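Local coordinates for acinetobacter secreted protease CpaA (Acinetobacter nosocomialis M2, PDB 6O38), which is probably a secreted zinc-dependent metalloprotease, exported by a type II secretion system and held beforehand in complex with its dedicated chaperone CpaB, at residues A[379-382]-A[383-387]; A[489-492]-A[493-497]. One frame throughout, in Å; residues are numbered along the deposited sequence.

Contact 1. Residues A[379-382]-A[383-387]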
# COMPACT_ATOMS: atom_id res chain seq x y z
N LEU A 379 -20.98 11.24 -12.73
CA LEU A 379 -19.75 12.02 -12.72
C LEU A 379 -19.95 13.27 -13.56
O LEU A 379 -20.27 13.18 -14.75
CB LEU A 379 -18.58 11.19 -13.25
CG LEU A 379 -18.35 9.85 -12.55
CD1 LEU A 379 -17.12 9.14 -13.12
CD2 LEU A 379 -18.22 10.04 -11.05
N VAL A 380 -19.75 14.43 -12.94
CA VAL A 380 -19.91 15.72 -13.60
C VAL A 380 -18.56 16.43 -13.60
O VAL A 380 -17.95 16.60 -12.54
CB VAL A 380 -20.98 16.59 -12.91
CG1 VAL A 380 -21.23 17.86 -13.70
CG2 VAL A 380 -22.27 15.80 -12.73
N SER A 381 -18.10 16.83 -14.78
CA SER A 381 -16.84 17.53 -14.94
C SER A 381 -17.09 18.91 -15.52
O SER A 381 -17.80 19.05 -16.52
CB SER A 381 -15.88 16.75 -15.84
OG SER A 381 -14.54 17.12 -15.60
N SER A 382 -16.52 19.93 -14.89
CA SER A 382 -16.70 21.30 -15.35
C SER A 382 -15.95 21.51 -16.66
O SER A 382 -14.86 20.96 -16.86
CB SER A 382 -16.20 22.29 -14.30
OG SER A 382 -16.28 23.62 -14.77
N PRO A 383 -16.51 22.29 -17.59
CA PRO A 383 -15.76 22.64 -18.81
C PRO A 383 -14.44 23.33 -18.52
O PRO A 383 -13.49 23.18 -19.30
CB PRO A 383 -16.72 23.56 -19.57
CG PRO A 383 -18.07 23.22 -19.04
CD PRO A 383 -17.87 22.85 -17.60
N GLU A 384 -14.35 24.09 -17.42
CA GLU A 384 -13.08 24.68 -17.03
C GLU A 384 -12.03 23.60 -16.77
O GLU A 384 -10.85 23.78 -17.11
CB GLU A 384 -13.26 25.56 -15.80
CG GLU A 384 -13.90 26.91 -16.09
CD GLU A 384 -14.09 27.76 -14.85
OE1 GLU A 384 -14.12 27.18 -13.74
OE2 GLU A 384 -14.21 28.99 -14.97
N VAL A 385 -12.44 22.49 -16.16
CA VAL A 385 -11.50 21.39 -15.92
C VAL A 385 -11.09 20.74 -17.23
O VAL A 385 -9.91 20.41 -17.44
CB VAL A 385 -12.11 20.37 -14.95
CG1 VAL A 385 -11.21 19.15 -14.81
CG2 VAL A 385 -12.35 21.01 -13.60
N ASN A 386 -12.05 20.54 -18.15
CA ASN A 386 -11.73 19.92 -19.43
C ASN A 386 -10.74 20.76 -20.22
O ASN A 386 -9.87 20.23 -20.91
CB ASN A 386 -13.00 19.68 -20.24
CG ASN A 386 -14.00 18.80 -19.51
OD1 ASN A 386 -13.68 18.20 -18.48
ND2 ASN A 386 -15.21 18.72 -20.04
N SER A 387 -10.87 22.09 -20.15
CA SER A 387 -9.94 22.96 -20.86
C SER A 387 -8.53 22.85 -20.32
O SER A 387 -7.56 22.97 -21.08
CB SER A 387 -10.42 24.41 -20.79
OG SER A 387 -11.73 24.54 -21.33
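The flat carboxamide of Asn386 meets the preceding strand end in two ways. Ser382 O sits over one face of it, 3.5 Å from Asn386 CG, while the rim is met by a hydroxyl: Ser381 OG gives a hydrogen bond to Asn386 OD1 at 3.2 Å, the donor tilted a little from the carbonyl plane. The amide group reaches back over the turn because CG leaves the helix beside its own backbone N (chi1 -58°). Its rotation is fixed at the other end too, since Asn386 ND2 is hydrogen-bonded to Thr425 OG1 on strand 416-425; Ser381 OG has a second partner in Gln461 NE2.

This is the junction where strand 367-381, flanked by the parallel strands 416-425 and 457-462, runs into helix 383-389, with Ser382 as N-cap and Pro383 in the first turn, where no backbone N-H is required. Ser382 OG lies opposite its own backbone N, next to the carbonyl carbon (chi1 176°), which brings it within 3.3 Å of Glu384 N for a weak capping bond. Ser382 O does more: Asn386 N reaches it at 3.1 Å in a fairly straight bond of 158°, and Val385 N adds a bent, weak one. Val385 turns its CB back toward the strand, with CG1 4.0 Å from Ser381 OG and CG2 alongside Ser382 CB. Pro383 O is gripped from one turn further on by both Ser387 N and Ser387 OG, each at 3.0 Å, from opposite faces of its carbonyl plane.

Contact 2. Residues A[489-492]-A[493-497]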
# COMPACT_ATOMS: atom_id res chain seq x y z
N ALA A 489 -7.18 22.20 -8.36
CA ALA A 489 -6.09 23.04 -7.88
C ALA A 489 -5.32 22.38 -6.75
O ALA A 489 -4.08 22.28 -6.80
CB ALA A 489 -6.64 24.40 -7.44
N GLY A 490 -6.02 21.91 -5.72
CA GLY A 490 -5.35 21.40 -4.54
C GLY A 490 -5.67 19.95 -4.21
O GLY A 490 -4.90 19.30 -3.49
N CYS A 491 -6.78 19.44 -4.71
CA CYS A 491 -7.22 18.08 -4.42
C CYS A 491 -6.80 17.13 -5.54
O CYS A 491 -6.89 17.47 -6.72
CB CYS A 491 -8.74 18.02 -4.24
SG CYS A 491 -9.36 18.23 -2.54
N SER A 492 -6.34 15.94 -5.16
CA SER A 492 -6.03 14.89 -6.10
C SER A 492 -7.21 13.92 -6.20
O SER A 492 -8.25 14.10 -5.56
CB SER A 492 -4.74 14.16 -5.70
OG SER A 492 -4.99 13.24 -4.65
N PHE A 493 -7.04 12.87 -7.01
CA PHE A 493 -8.11 11.90 -7.19
C PHE A 493 -8.34 11.04 -5.96
O PHE A 493 -9.33 10.30 -5.92
CB PHE A 493 -7.83 11.01 -8.40
CG PHE A 493 -6.58 10.18 -8.27
CD1 PHE A 493 -5.36 10.67 -8.70
CD2 PHE A 493 -6.63 8.90 -7.74
CE1 PHE A 493 -4.21 9.91 -8.59
CE2 PHE A 493 -5.49 8.14 -7.62
CZ PHE A 493 -4.28 8.64 -8.05
N ALA A 494 -7.47 11.12 -4.95
CA ALA A 494 -7.70 10.42 -3.69
C ALA A 494 -8.75 11.10 -2.82
O ALA A 494 -9.11 10.56 -1.77
CB ALA A 494 -6.39 10.29 -2.91
N ALA A 495 -9.24 12.27 -3.23
CA ALA A 495 -10.24 13.00 -2.46
C ALA A 495 -11.63 12.39 -2.57
O ALA A 495 -12.46 12.63 -1.68
CB ALA A 495 -10.28 14.46 -2.90
N MSE A 496 -11.90 11.63 -3.62
CA MSE A 496 -13.24 11.09 -3.84
C MSE A 496 -13.64 10.11 -2.74
O MSE A 496 -14.73 10.21 -2.19
CB MSE A 496 -13.34 10.40 -5.20
CG MSE A 496 -14.76 9.99 -5.55
SE MSE A 496 -14.91 8.93 -7.17
CE MSE A 496 -16.85 8.90 -7.32
N ARG A 497 -12.75 9.16 -2.43
CA ARG A 497 -13.03 8.22 -1.35
C ARG A 497 -13.20 8.93 -0.02
O ARG A 497 -13.82 8.37 0.89
CB ARG A 497 -11.93 7.17 -1.26
CG ARG A 497 -10.59 7.69 -0.76
CD ARG A 497 -9.62 6.55 -0.52
NE ARG A 497 -8.31 7.02 -0.06
CZ ARG A 497 -7.25 6.24 0.08
NH1 ARG A 497 -7.34 4.94 -0.19
NH2 ARG A 497 -6.10 6.75 0.50
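Ala495 N donates to Ser492 O at 3.1 Å, a nearly straight bond of 161°, though the donor stands well above the carbonyl plane, 49° out of it. The bond closes a beta turn with Phe493 and Ala494 at its corners, and Ser492 adds an ST turn: Ser492 OG accepts from Ala494 N at 3.3 Å, again nearly straight. This double grip leads the chain from the loop after strand 483-487 toward helix 496-504, which carries the zinc-binding His498 and His502 in the HExxH pattern of a metalloprotease. A chi1 of 78° tucks Ser492 OG in over its own main chain, 3.7 Å from Ala494 CB.

The bond to Phe493 CB points away from the loop, yet Phe493 CB still rests against Ser492 C at 3.7 Å. The chaperone completes the surroundings: CpaB hydrogen-bonds to the backbone of Ser492, while Ser151 of CpaB packs on Phe493 and Val168 of CpaB on Ala495. The incoming loop is tied to Cys470 by the disulfide of Cys491, and Arg397 NH2 bonds to Cys491 O. Ala495, whose side chain is about 9 Å from the zinc ion, turns its methyl back toward the loop, where Ala495 CB touches Ser492 O at 3.4 Å and Cys491 SG at 3.9 Å.

Contact 1 comes first along the chain, and contact 2 follows after about a hundred residues; their centres are nonetheless only 14 Å apart. Strand 367-381, which ends in contact 1, pairs in parallel with strand 457-462, and that strand pairs in parallel with 483-487, whose following loop opens contact 2. The two also touch directly: Leu379 CD2 packs on the CE methyl of Met496, a selenomethionine, at 4.1 Å, next to helix 391-411, which both contacts lean on. Each thus marks a passage into a helix within the protease part, but contact 2 alone meets CpaB and leads straight into the zinc-binding helix 496-504.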